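Long-range contacts in dihydropyrimidinase (Brevibacillus agri, PDB 3SFW), which catalyses the hydrolytic ring opening of dihydropyrimidines as a zinc-dependent member of the amidohydrolase family: residues T70-F75 / H316-F321; G338-E343 / V413-F418; G66-S71 / S322-L327; H58-M63 / V90-T95; T76-A81 / A116-G121. One frame throughout, in Å; residues are numbered along the deposited sequence.

How the contacts relate
From the N terminus, the chain first reaches segment 58-63, which contact 4 joins to 90-95, pairing strand 49-59 with strand 86-93 beside the zinc. Segments 66-71 and 70-75 follow, and from this shared region contacts 3 and 1 close long loops on 322-327 and 316-321. Both cross contact 4, because they start between its two segments and end beyond it. Contact 5, in which helix 74-83 packs on 116-121, crosses contact 4 as well but lies wholly within the spans of contacts 1 and 3. Contact 2 comes last in series, yet Cys317 bonds to Gly339 and so ties its loops to contact 1.

Contact 1: T70-F75 / H316-F321; sequences TSDNFF and HCPFNF
Asp72 meets His316 at the edge of the imidazole, and its side chain can be followed outward atom by atom. CB lies in the ring plane, 3.9 Å from His316 NE2, and also packs near Pro318 CG. The carboxylate leaves it anti to the carbonyl carbon (chi1 -88°), a turn that carries OD2 to the ring nitrogen. There Asp72 OD2 accepts the N-H of His316 NE2 at 2.7 Å on its anti lone pair, with the oxygen almost in the ring plane although the carboxylate is tilted 31° from it. OD1 faces other partners, Thr76 OG1 and the backbone N of Asn412.

The ring is held at both nitrogens, since ND1 bonds to Ile341 N, while Pro318 CD rests over one face. With an alanine at His316, Asp72 OD2 and Ile341 N would probably lose their mates, and a gap would open beside Pro318.

Further along, Ser71 N donates to Pro318 O at 2.8 Å, and Thr70 CA adds a CA-H...O contact of 3.2 Å to Pro318 O. Thr70 CG2 touches both Phe319 CZ (3.6 Å) and Cys317 SG (3.8 Å), while Thr70 OG1 bonds to His60 O. The His-carboxylate pair lies next in sequence to the zinc ligand Asp315, where loops meet above an amidohydrolase TIM barrel.

Contact 2: G338-E343 / V413-F418; sequences GGPIIE and VDYNPF
Pro340 packs against both Tyr415 and Pro417, and most of this buried contact is apolar packing around its ring. Pro340 CD lies 3.6 Å from Pro417 CD, the two prolines sliding past each other in opposite directions, and Val413 CG1 closes in on Pro340 CG from 4.1 Å. Ile341 extends the patch: its terminal CD1 sits 3.9 Å from Pro417 CG and just as near Phe418 CE2, crossing the phenyl side chain at about a right angle.

A CH-pi contact is the second kind of interaction. Pro340 CG stands over one face of the Tyr415 ring, 4.2 Å from its centroid and 24° off the normal. The phenol is brought beneath it by a first torsion that tucks CG between backbone N and carbonyl carbon (chi1 74°).

Polar links are indirect. One water donates to Gly338 O and to Tyr415 OH, each at 2.8 Å, and so joins the segments where their own atoms stand too far apart; the hydroxyl is also bonded to Lys284 O. Within 413-418, Asn416 OD1 accepts from Phe418 N at 2.8 Å in its carbonyl plane, an Asx turn that shapes the chain around Pro417. Tyr415 O is buried without a polar partner.

Helix 265-269 lies against Ile341 and Phe418, helix 321-325 against Tyr415, and helix 74-83 against Ile342, so these loops are packed among three helices.

Contact 3: G66-S71 / S322-L327; sequences GGTVTS and SGQKEL
Gln324 makes the polar half of this contact, stretching its side chain across to Thr68 and Val69. It is extended beyond CG (chi2 -176°), which carries the amide clear of the helix and out to the neighbouring segment. There NE2 uses both of its hydrogens: one bond runs to Thr68 OG1 at 2.9 Å, nearly straight at 166°, and the other to Val69 O at 2.9 Å, more bent at 138°. Both acceptors lie close to the amide plane, so the flat group is well fixed in rotation. Its oxygen, OE1, rests 3.7 Å from Ser71 CB and accepts from the backbone N of Asn320.

Two residues on, Glu326 serves its own segment: OE1 takes the N-H of Gly323 at 2.7 Å, and OE2 forms a salt bridge with Arg329. Leu327 then supplies the apolar half. Its CD1 lies 4.0 Å from Thr68 CG2 and 3.9 Å from Gly66 O, leaning on the glycine turn of the small hairpin formed by strands 64-65 and 68-69. Gly66 and Gly67 both have positive phi there, which favours residues without a side chain.

The chemistry is that of a neutral amide reading two oxygens, with a separate leucine methyl contact on Thr68 and the glycine turn. No salt bridge joins the two segments. Turning the amide over would set its oxygen against Val69 O and its NH2 against a backbone donor, which implies a single orientation for this surface link.

Contact 4: H58-M63 / V90-T95; sequences HTHLDM and VDFCLT. With ZN (zinc ion), chain F.
His58 and His60 converge around Phe92 through different first torsions: His58 holds CG anti to the backbone N (chi1 -165°), whereas His60 holds its own anti to the carbonyl carbon (chi1 -61°). Both rings thereby present NE2 to the same zinc ion, each at 2.1 Å. Phe92 fills the angle between them. Its CE1 edge stands over the face of His58, 3.3 Å from His58 CD2, an edge-to-face pair. Against His60 it lies nearly parallel but slid apart, with Phe92 CD1 3.3 Å from His60 CE1. A water links His60 ND1 to Phe92 O, and Glu262 holds His58 ND1.

This is the His-x-His motif at the end of the first barrel strand of amidohydrolases. Asp315 and carboxylated Lys150 complete the ion's ligands, and the same lysine, with His183 and His239, binds a second zinc.

Beneath the metal, strands 49-59 and 86-93 run parallel, Thr59 facing Asp91. Phe92 N donates to Thr59 O at 3.2 Å, while the bond from Thr59 N to Val90 O is weak. Asp91 OD2 takes two donors: Thr59 OG1 at 2.8 Å from its anti side, tilted out of the carboxylate plane, and Leu61 N at 2.8 Å on its syn lone pair, almost straight at 174°. Were Asp91 an alanine, the Thr59 hydroxyl and Leu61 N would probably lose their shared acceptor, and the backbone after His60 would be freer to shift. OD1 meets Trp108 NE1 and a second water, which also bonds Leu61 O. Farther out, Met63 CE rests on Leu94 CD1 at 3.7 Å.

Contact 5: T76-A81 / A116-G121; sequences TGTKAA and AVIDYG
Thr78 and Val117 share the one hydrogen bond between helix 76-81 and segment 116-121. Val117 N donates to Thr78 OG1 at 2.9 Å, and at 168° the bond is nearly straight. The hydroxyl is set between backbone N and carbonyl carbon (chi1 61°), a position from which it also bonds back to Phe74 O, one turn earlier in the helix. It is thus gripped from two directions, and the backbone N-H of Val117, just before strand 119-124, finds an acceptor there.

Van der Waals contact makes up the rest, much of it around the same threonine. Its two branches part company: OG1 is flanked by Val117 CG2 at 3.4 Å, whereas the methyl CG2 turns toward Ile118 CD1 (4.0 Å) and the methyl of Ala116. Between them, Thr78 CB lies 3.7 Å from Ile118 CG1, the two side chains passing in opposite directions. Ile118 CD1 continues toward Ala81 CB, a looser touch at 4.5 Å one turn farther along. The second isoleucine torsion lies well away from a staggered value (chi2 107°). On the other flank Val117 CG2 packs against the helix backbone, 3.6 Å from Lys79 N.

Helix 74-83 lies in the crossover between parallel strands 49-59 and 86-93, and the contact fastens it to the approach of the next neighbour in that sheet, strand 119-124. Ile89 of strand 86-93 packs beneath Thr78, Val437 of strand 435-439 touches Val117 and Ile118, and Phe443 of strand 442-443 touches both Val117 and Lys79.

Contact 1: T70-F75 / H316-F321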
# COMPACT_ATOMS: atom_id res chain seq x y z
N THR A 70 3.79 15.43 38.32
CA THR A 70 2.70 16.13 37.63
C THR A 70 1.83 16.88 38.62
O THR A 70 1.62 16.45 39.78
CB THR A 70 1.84 15.21 36.71
OG1 THR A 70 1.26 14.13 37.49
CG2 THR A 70 2.66 14.64 35.63
N SER A 71 1.24 17.99 38.15
CA SER A 71 0.70 18.94 39.09
C SER A 71 -0.71 18.62 39.54
O SER A 71 -1.15 19.19 40.51
CB SER A 71 0.76 20.38 38.55
OG SER A 71 -0.10 20.51 37.45
N ASP A 72 -1.43 17.74 38.83
CA ASP A 72 -2.69 17.22 39.39
C ASP A 72 -2.41 15.93 40.12
O ASP A 72 -1.71 15.07 39.58
CB ASP A 72 -3.70 16.90 38.26
CG ASP A 72 -4.55 18.10 37.86
OD1 ASP A 72 -5.02 18.86 38.74
OD2 ASP A 72 -4.82 18.23 36.66
N ASN A 73 -2.97 15.78 41.31
CA ASN A 73 -2.95 14.48 41.98
C ASN A 73 -4.28 13.78 41.75
O ASN A 73 -5.04 14.17 40.85
CB ASN A 73 -2.64 14.64 43.49
CG ASN A 73 -3.68 15.50 44.25
OD1 ASN A 73 -3.45 15.88 45.43
ND2 ASN A 73 -4.77 15.80 43.63
N PHE A 74 -4.53 12.67 42.45
CA PHE A 74 -5.77 11.93 42.17
C PHE A 74 -7.00 12.69 42.55
O PHE A 74 -8.02 12.55 41.90
CB PHE A 74 -5.77 10.53 42.79
CG PHE A 74 -5.15 9.50 41.89
CD1 PHE A 74 -3.76 9.44 41.75
CD2 PHE A 74 -5.97 8.64 41.13
CE1 PHE A 74 -3.14 8.53 40.87
CE2 PHE A 74 -5.37 7.76 40.18
CZ PHE A 74 -3.96 7.67 40.08
N PHE A 75 -6.91 13.59 43.54
CA PHE A 75 -8.06 14.42 43.88
C PHE A 75 -8.33 15.47 42.77
O PHE A 75 -9.42 15.54 42.22
CB PHE A 75 -7.87 15.12 45.25
CG PHE A 75 -9.01 16.01 45.64
CD1 PHE A 75 -8.79 17.39 45.74
CD2 PHE A 75 -10.29 15.51 45.77
CE1 PHE A 75 -9.84 18.26 46.06
CE2 PHE A 75 -11.38 16.38 46.11
CZ PHE A 75 -11.13 17.76 46.23
N HIS A 316 -3.19 13.12 29.89
CA HIS A 316 -3.11 14.22 30.87
C HIS A 316 -1.83 14.04 31.71
O HIS A 316 -1.69 13.04 32.42
CB HIS A 316 -4.31 14.18 31.82
CG HIS A 316 -4.37 15.34 32.76
ND1 HIS A 316 -4.50 16.64 32.30
CD2 HIS A 316 -4.35 15.40 34.10
CE1 HIS A 316 -4.53 17.46 33.34
NE2 HIS A 316 -4.43 16.74 34.45
N CYS A 317 -0.93 15.02 31.64
CA CYS A 317 0.38 14.83 32.27
C CYS A 317 0.86 16.29 32.58
O CYS A 317 1.82 16.78 31.98
CB CYS A 317 1.30 14.09 31.28
SG CYS A 317 2.88 13.51 32.05
N PRO A 318 0.15 16.99 33.49
CA PRO A 318 0.29 18.45 33.58
C PRO A 318 1.52 18.90 34.39
O PRO A 318 1.86 18.30 35.43
CB PRO A 318 -1.01 18.88 34.28
CG PRO A 318 -1.27 17.68 35.21
CD PRO A 318 -0.97 16.50 34.31
N PHE A 319 2.17 19.96 33.92
CA PHE A 319 3.21 20.65 34.70
C PHE A 319 2.95 22.14 34.54
O PHE A 319 2.71 22.62 33.41
CB PHE A 319 4.58 20.32 34.11
CG PHE A 319 4.93 18.86 34.16
CD1 PHE A 319 5.40 18.28 35.34
CD2 PHE A 319 4.76 18.05 33.02
CE1 PHE A 319 5.69 16.90 35.41
CE2 PHE A 319 5.09 16.65 33.06
CZ PHE A 319 5.60 16.10 34.25
N ASN A 320 3.02 22.88 35.64
CA ASN A 320 2.92 24.32 35.55
C ASN A 320 3.97 24.91 34.61
O ASN A 320 5.12 24.47 34.55
CB ASN A 320 3.09 24.94 36.94
CG ASN A 320 1.95 24.62 37.83
OD1 ASN A 320 0.85 25.11 37.63
ND2 ASN A 320 2.18 23.73 38.81
N PHE A 321 3.58 25.97 33.93
CA PHE A 321 4.50 26.74 33.11
C PHE A 321 5.56 27.38 34.01
O PHE A 321 6.75 27.26 33.74
CB PHE A 321 3.74 27.84 32.40
CG PHE A 321 4.60 28.64 31.45
CD1 PHE A 321 5.39 28.00 30.51
CD2 PHE A 321 4.64 30.03 31.52
CE1 PHE A 321 6.17 28.73 29.61
CE2 PHE A 321 5.41 30.76 30.60
CZ PHE A 321 6.17 30.10 29.66

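Contact 2: G338-E343 / V413-F418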
# COMPACT_ATOMS: atom_id res chain seq x y z
N GLY A 338 4.56 16.87 28.81
CA GLY A 338 3.15 16.58 29.15
C GLY A 338 2.27 17.80 29.06
O GLY A 338 2.70 18.93 29.35
N GLY A 339 1.00 17.59 28.72
CA GLY A 339 0.03 18.71 28.70
C GLY A 339 -1.17 18.55 29.62
O GLY A 339 -1.45 17.42 30.08
N PRO A 340 -1.91 19.65 29.90
CA PRO A 340 -3.12 19.59 30.70
C PRO A 340 -4.31 19.42 29.82
O PRO A 340 -4.82 20.39 29.24
CB PRO A 340 -3.18 20.96 31.44
CG PRO A 340 -1.89 21.73 30.97
CD PRO A 340 -1.52 21.05 29.63
N ILE A 341 -4.72 18.16 29.66
CA ILE A 341 -5.67 17.79 28.62
C ILE A 341 -6.96 17.13 29.20
O ILE A 341 -7.98 17.00 28.51
CB ILE A 341 -4.98 16.79 27.61
CG1 ILE A 341 -3.59 17.26 27.17
CG2 ILE A 341 -5.89 16.55 26.35
CD1 ILE A 341 -3.62 18.62 26.40
N ILE A 342 -6.93 16.71 30.46
CA ILE A 342 -8.03 15.85 30.94
C ILE A 342 -9.41 16.53 30.87
O ILE A 342 -10.42 15.88 30.58
CB ILE A 342 -7.74 15.28 32.34
CG1 ILE A 342 -8.55 14.00 32.58
CG2 ILE A 342 -8.03 16.35 33.47
CD1 ILE A 342 -8.05 13.26 33.89
N GLU A 343 -9.46 17.84 31.13
CA GLU A 343 -10.73 18.47 31.34
C GLU A 343 -11.46 18.78 30.03
O GLU A 343 -12.70 18.72 29.97
CB GLU A 343 -10.53 19.76 32.13
CG GLU A 343 -11.86 20.41 32.52
CD GLU A 343 -11.71 21.46 33.62
OE1 GLU A 343 -10.63 21.53 34.25
OE2 GLU A 343 -12.69 22.19 33.86
N VAL A 413 -3.22 23.56 37.45
CA VAL A 413 -2.10 23.94 36.59
C VAL A 413 -2.35 25.35 36.11
O VAL A 413 -3.49 25.77 35.99
CB VAL A 413 -2.01 23.02 35.32
CG1 VAL A 413 -0.62 23.08 34.68
CG2 VAL A 413 -2.34 21.59 35.70
N ASP A 414 -1.27 26.11 35.87
CA ASP A 414 -1.39 27.56 35.63
C ASP A 414 -1.60 27.97 34.19
O ASP A 414 -1.50 29.15 33.87
CB ASP A 414 -0.15 28.30 36.18
CG ASP A 414 1.14 27.83 35.56
OD1 ASP A 414 1.10 27.06 34.59
OD2 ASP A 414 2.23 28.33 35.93
N TYR A 415 -1.90 27.02 33.31
CA TYR A 415 -2.22 27.41 31.94
C TYR A 415 -3.10 26.36 31.34
O TYR A 415 -3.22 25.24 31.87
CB TYR A 415 -0.95 27.62 31.06
CG TYR A 415 -0.24 26.35 30.61
CD1 TYR A 415 0.58 25.65 31.48
CD2 TYR A 415 -0.49 25.80 29.35
CE1 TYR A 415 1.19 24.46 31.12
CE2 TYR A 415 0.14 24.65 28.93
CZ TYR A 415 0.99 23.98 29.83
OH TYR A 415 1.59 22.81 29.46
N ASN A 416 -3.73 26.73 30.23
CA ASN A 416 -4.50 25.75 29.45
C ASN A 416 -4.02 25.85 28.02
O ASN A 416 -3.97 26.96 27.45
CB ASN A 416 -5.97 26.09 29.57
CG ASN A 416 -6.87 25.01 28.98
OD1 ASN A 416 -6.78 24.71 27.79
ND2 ASN A 416 -7.71 24.42 29.82
N PRO A 417 -3.61 24.71 27.42
CA PRO A 417 -3.05 24.78 26.06
C PRO A 417 -4.09 25.15 25.00
O PRO A 417 -3.71 25.53 23.89
CB PRO A 417 -2.49 23.36 25.82
CG PRO A 417 -3.39 22.47 26.72
CD PRO A 417 -3.72 23.33 27.93
N PHE A 418 -5.37 25.05 25.35
CA PHE A 418 -6.44 25.48 24.50
C PHE A 418 -6.95 26.90 24.82
O PHE A 418 -8.05 27.26 24.41
CB PHE A 418 -7.61 24.46 24.55
CG PHE A 418 -7.15 23.04 24.36
CD1 PHE A 418 -6.66 22.61 23.12
CD2 PHE A 418 -7.12 22.13 25.46
CE1 PHE A 418 -6.19 21.27 22.94
CE2 PHE A 418 -6.66 20.80 25.28
CZ PHE A 418 -6.20 20.36 24.03
O HOH W 1 1.50 20.63 31.23

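Contact 3: G66-S71 / S322-L327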
# COMPACT_ATOMS: atom_id res chain seq x y z
N GLY A 66 10.18 13.88 34.48
CA GLY A 66 10.70 15.15 33.95
C GLY A 66 11.43 15.93 35.03
O GLY A 66 11.50 17.15 34.97
N GLY A 67 11.92 15.22 36.05
CA GLY A 67 12.61 15.86 37.19
C GLY A 67 11.68 16.46 38.21
O GLY A 67 12.10 17.27 39.06
N THR A 68 10.38 16.12 38.13
CA THR A 68 9.39 16.76 39.04
C THR A 68 8.19 15.82 39.16
O THR A 68 8.37 14.60 39.02
CB THR A 68 9.07 18.24 38.62
OG1 THR A 68 8.14 18.83 39.54
CG2 THR A 68 8.57 18.34 37.16
N VAL A 69 7.03 16.33 39.54
CA VAL A 69 5.83 15.47 39.71
C VAL A 69 4.67 16.17 39.03
O VAL A 69 4.53 17.37 39.16
CB VAL A 69 5.50 15.24 41.18
CG1 VAL A 69 4.20 14.41 41.36
CG2 VAL A 69 6.66 14.53 41.86
N THR A 70 3.79 15.43 38.32
CA THR A 70 2.70 16.13 37.63
C THR A 70 1.83 16.88 38.62
O THR A 70 1.62 16.45 39.78
CB THR A 70 1.84 15.21 36.71
OG1 THR A 70 1.26 14.13 37.49
CG2 THR A 70 2.66 14.64 35.63
N SER A 71 1.24 17.99 38.15
CA SER A 71 0.70 18.94 39.09
C SER A 71 -0.71 18.62 39.54
O SER A 71 -1.15 19.19 40.51
CB SER A 71 0.76 20.38 38.55
OG SER A 71 -0.10 20.51 37.45
N SER A 322 5.10 28.01 35.08
CA SER A 322 6.04 28.59 36.04
C SER A 322 6.67 27.49 36.90
O SER A 322 5.97 26.60 37.46
CB SER A 322 5.35 29.64 36.92
OG SER A 322 6.20 30.05 37.97
N GLY A 323 7.99 27.52 37.00
CA GLY A 323 8.68 26.58 37.86
C GLY A 323 8.96 25.26 37.16
O GLY A 323 10.14 24.89 36.98
N GLN A 324 7.90 24.55 36.75
CA GLN A 324 8.08 23.20 36.29
C GLN A 324 8.51 23.18 34.84
O GLN A 324 9.55 22.64 34.52
CB GLN A 324 6.79 22.37 36.51
CG GLN A 324 6.54 22.11 37.99
CD GLN A 324 5.34 21.24 38.21
OE1 GLN A 324 4.21 21.63 37.91
NE2 GLN A 324 5.58 20.03 38.72
N LYS A 325 7.73 23.79 33.94
CA LYS A 325 8.18 23.78 32.56
C LYS A 325 9.54 24.53 32.47
O LYS A 325 10.38 24.19 31.64
CB LYS A 325 7.18 24.45 31.59
CG LYS A 325 5.85 23.64 31.32
CD LYS A 325 6.11 22.38 30.47
CE LYS A 325 4.79 21.57 30.22
NZ LYS A 325 5.08 20.42 29.31
N GLU A 326 9.73 25.51 33.35
CA GLU A 326 10.98 26.32 33.40
C GLU A 326 12.22 25.53 33.77
O GLU A 326 13.34 25.97 33.50
CB GLU A 326 10.81 27.51 34.35
CG GLU A 326 9.71 28.50 33.93
CD GLU A 326 9.75 29.76 34.80
OE1 GLU A 326 9.36 29.68 36.00
OE2 GLU A 326 10.32 30.77 34.32
N LEU A 327 12.07 24.30 34.26
CA LEU A 327 13.23 23.46 34.39
C LEU A 327 13.96 23.34 33.05
O LEU A 327 15.17 23.05 33.01
CB LEU A 327 12.85 22.07 34.92
CG LEU A 327 12.30 22.07 36.36
CD1 LEU A 327 11.70 20.69 36.62
CD2 LEU A 327 13.44 22.36 37.38

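Contact 4: H58-M63 / V90-T95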
# COMPACT_ATOMS: atom_id res chain seq x y z
N HIS A 58 -6.12 7.28 29.47
CA HIS A 58 -4.73 7.72 29.35
C HIS A 58 -4.42 8.89 30.27
O HIS A 58 -4.45 10.06 29.86
CB HIS A 58 -4.39 8.03 27.88
CG HIS A 58 -2.92 8.14 27.61
ND1 HIS A 58 -2.37 7.82 26.38
CD2 HIS A 58 -1.88 8.45 28.43
CE1 HIS A 58 -1.05 7.96 26.45
NE2 HIS A 58 -0.73 8.33 27.68
N THR A 59 -4.17 8.59 31.56
CA THR A 59 -3.87 9.68 32.53
C THR A 59 -2.59 9.39 33.31
O THR A 59 -2.17 8.23 33.41
CB THR A 59 -5.04 9.93 33.51
OG1 THR A 59 -5.23 8.79 34.36
CG2 THR A 59 -6.38 10.12 32.70
N HIS A 60 -1.97 10.45 33.81
CA HIS A 60 -0.74 10.36 34.58
C HIS A 60 -0.85 11.28 35.81
O HIS A 60 -0.20 12.35 35.87
CB HIS A 60 0.47 10.80 33.72
CG HIS A 60 0.68 9.95 32.51
ND1 HIS A 60 1.25 8.70 32.57
CD2 HIS A 60 0.34 10.15 31.21
CE1 HIS A 60 1.33 8.19 31.35
NE2 HIS A 60 0.75 9.04 30.51
N LEU A 61 -1.73 10.92 36.74
CA LEU A 61 -1.93 11.78 37.92
C LEU A 61 -0.84 11.49 38.97
O LEU A 61 -0.49 10.32 39.23
CB LEU A 61 -3.31 11.49 38.52
CG LEU A 61 -4.49 11.62 37.54
CD1 LEU A 61 -5.82 11.48 38.31
CD2 LEU A 61 -4.44 13.02 36.85
N ASP A 62 -0.35 12.54 39.64
CA ASP A 62 0.69 12.41 40.65
C ASP A 62 1.86 11.58 40.18
O ASP A 62 2.35 10.68 40.90
CB ASP A 62 0.10 11.80 41.94
CG ASP A 62 0.93 12.13 43.18
OD1 ASP A 62 1.43 13.28 43.31
OD2 ASP A 62 1.07 11.23 44.04
N MET A 63 2.28 11.82 38.95
CA MET A 63 3.30 10.99 38.32
C MET A 63 4.68 11.63 38.50
O MET A 63 4.89 12.78 38.12
CB MET A 63 3.01 10.91 36.81
CG MET A 63 4.07 10.07 36.03
SD MET A 63 4.12 10.64 34.31
CE MET A 63 5.14 9.46 33.52
N VAL A 90 -8.21 5.61 33.53
CA VAL A 90 -7.31 4.48 33.71
C VAL A 90 -5.92 5.06 33.64
O VAL A 90 -5.52 5.66 32.60
CB VAL A 90 -7.51 3.37 32.64
CG1 VAL A 90 -6.79 2.08 33.12
CG2 VAL A 90 -9.05 3.07 32.45
N ASP A 91 -5.24 5.01 34.79
CA ASP A 91 -3.97 5.71 34.98
C ASP A 91 -2.78 4.75 34.87
O ASP A 91 -2.88 3.58 35.23
CB ASP A 91 -4.02 6.33 36.40
CG ASP A 91 -2.96 7.39 36.61
OD1 ASP A 91 -1.86 7.02 37.05
OD2 ASP A 91 -3.26 8.59 36.31
N PHE A 92 -1.64 5.25 34.37
CA PHE A 92 -0.44 4.41 34.27
C PHE A 92 0.37 4.27 35.57
O PHE A 92 1.13 5.19 35.97
CB PHE A 92 0.45 4.96 33.12
CG PHE A 92 -0.15 4.73 31.76
CD1 PHE A 92 -0.90 5.72 31.13
CD2 PHE A 92 0.05 3.53 31.12
CE1 PHE A 92 -1.45 5.51 29.89
CE2 PHE A 92 -0.52 3.30 29.87
CZ PHE A 92 -1.30 4.30 29.27
N CYS A 93 0.35 3.06 36.10
CA CYS A 93 1.21 2.69 37.23
C CYS A 93 2.62 2.38 36.73
O CYS A 93 2.85 1.42 35.94
CB CYS A 93 0.60 1.47 37.92
SG CYS A 93 1.67 0.79 39.22
N LEU A 94 3.59 3.21 37.12
CA LEU A 94 4.95 3.05 36.63
C LEU A 94 5.72 2.08 37.50
O LEU A 94 5.47 1.98 38.69
CB LEU A 94 5.67 4.38 36.64
CG LEU A 94 4.94 5.49 35.90
CD1 LEU A 94 5.85 6.76 35.94
CD2 LEU A 94 4.62 5.09 34.42
N THR A 95 6.69 1.41 36.89
CA THR A 95 7.54 0.46 37.62
C THR A 95 9.02 0.79 37.37
O THR A 95 9.36 1.49 36.43
CB THR A 95 7.29 -0.98 37.15
OG1 THR A 95 7.58 -1.08 35.73
CG2 THR A 95 5.85 -1.36 37.39
ZN ZN F . 1.16 8.98 28.44
O HOH W 2 1.97 7.65 35.12
O HOH W 3 0.36 8.50 37.26

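Contact 5: T76-A81 / A116-G121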
# COMPACT_ATOMS: atom_id res chain seq x y z
N THR A 76 -7.37 16.36 42.54
CA THR A 76 -7.62 17.47 41.60
C THR A 76 -7.81 16.95 40.17
O THR A 76 -8.60 17.52 39.40
CB THR A 76 -6.55 18.59 41.62
OG1 THR A 76 -5.29 18.08 41.18
CG2 THR A 76 -6.40 19.22 43.10
N GLY A 77 -7.04 15.92 39.81
CA GLY A 77 -7.13 15.39 38.45
C GLY A 77 -8.49 14.74 38.17
O GLY A 77 -9.06 14.91 37.08
N THR A 78 -9.00 13.96 39.13
CA THR A 78 -10.33 13.34 38.93
C THR A 78 -11.44 14.38 39.02
O THR A 78 -12.45 14.28 38.33
CB THR A 78 -10.62 12.14 39.89
OG1 THR A 78 -10.59 12.56 41.26
CG2 THR A 78 -9.62 11.03 39.64
N LYS A 79 -11.24 15.43 39.84
CA LYS A 79 -12.28 16.46 39.91
C LYS A 79 -12.34 17.20 38.56
O LYS A 79 -13.43 17.49 38.03
CB LYS A 79 -12.02 17.44 41.07
CG LYS A 79 -13.02 18.54 41.17
CD LYS A 79 -13.04 19.13 42.62
CE LYS A 79 -11.61 19.56 43.02
NZ LYS A 79 -11.17 20.80 42.36
N ALA A 80 -11.17 17.48 37.98
CA ALA A 80 -11.10 18.18 36.71
C ALA A 80 -11.71 17.29 35.59
O ALA A 80 -12.46 17.75 34.75
CB ALA A 80 -9.64 18.52 36.39
N ALA A 81 -11.42 16.00 35.64
CA ALA A 81 -12.02 15.06 34.67
C ALA A 81 -13.54 15.14 34.77
O ALA A 81 -14.23 15.23 33.75
CB ALA A 81 -11.55 13.61 34.98
N ALA A 116 -9.53 10.06 45.01
CA ALA A 116 -10.30 10.11 43.73
C ALA A 116 -11.80 10.37 43.93
O ALA A 116 -12.39 9.86 44.93
CB ALA A 116 -10.11 8.73 42.96
N VAL A 117 -12.38 11.24 43.10
CA VAL A 117 -13.80 11.62 43.24
C VAL A 117 -14.64 10.86 42.22
O VAL A 117 -15.86 10.84 42.34
CB VAL A 117 -14.03 13.13 43.09
CG1 VAL A 117 -13.08 13.90 44.05
CG2 VAL A 117 -13.80 13.60 41.64
N ILE A 118 -13.96 10.19 41.29
CA ILE A 118 -14.65 9.29 40.36
C ILE A 118 -13.81 8.04 40.19
O ILE A 118 -12.73 7.90 40.80
CB ILE A 118 -14.91 9.94 38.97
CG1 ILE A 118 -13.69 10.72 38.51
CG2 ILE A 118 -16.04 10.95 39.04
CD1 ILE A 118 -12.93 10.17 37.48
N ASP A 119 -14.33 7.06 39.45
CA ASP A 119 -13.76 5.73 39.47
C ASP A 119 -12.48 5.64 38.63
O ASP A 119 -12.28 6.44 37.71
CB ASP A 119 -14.77 4.70 38.98
CG ASP A 119 -15.87 4.47 40.00
OD1 ASP A 119 -15.83 5.17 41.05
OD2 ASP A 119 -16.76 3.63 39.77
N TYR A 120 -11.62 4.66 38.95
CA TYR A 120 -10.29 4.60 38.32
C TYR A 120 -9.84 3.16 38.18
O TYR A 120 -10.03 2.34 39.11
CB TYR A 120 -9.24 5.41 39.11
CG TYR A 120 -9.14 5.01 40.58
CD1 TYR A 120 -10.05 5.53 41.53
CD2 TYR A 120 -8.12 4.13 41.02
CE1 TYR A 120 -10.03 5.08 42.88
CE2 TYR A 120 -8.08 3.69 42.35
CZ TYR A 120 -9.00 4.20 43.28
OH TYR A 120 -8.93 3.75 44.59
N GLY A 121 -9.11 2.89 37.11
CA GLY A 121 -8.37 1.67 37.03
C GLY A 121 -6.92 2.01 36.84
O GLY A 121 -6.56 3.22 36.74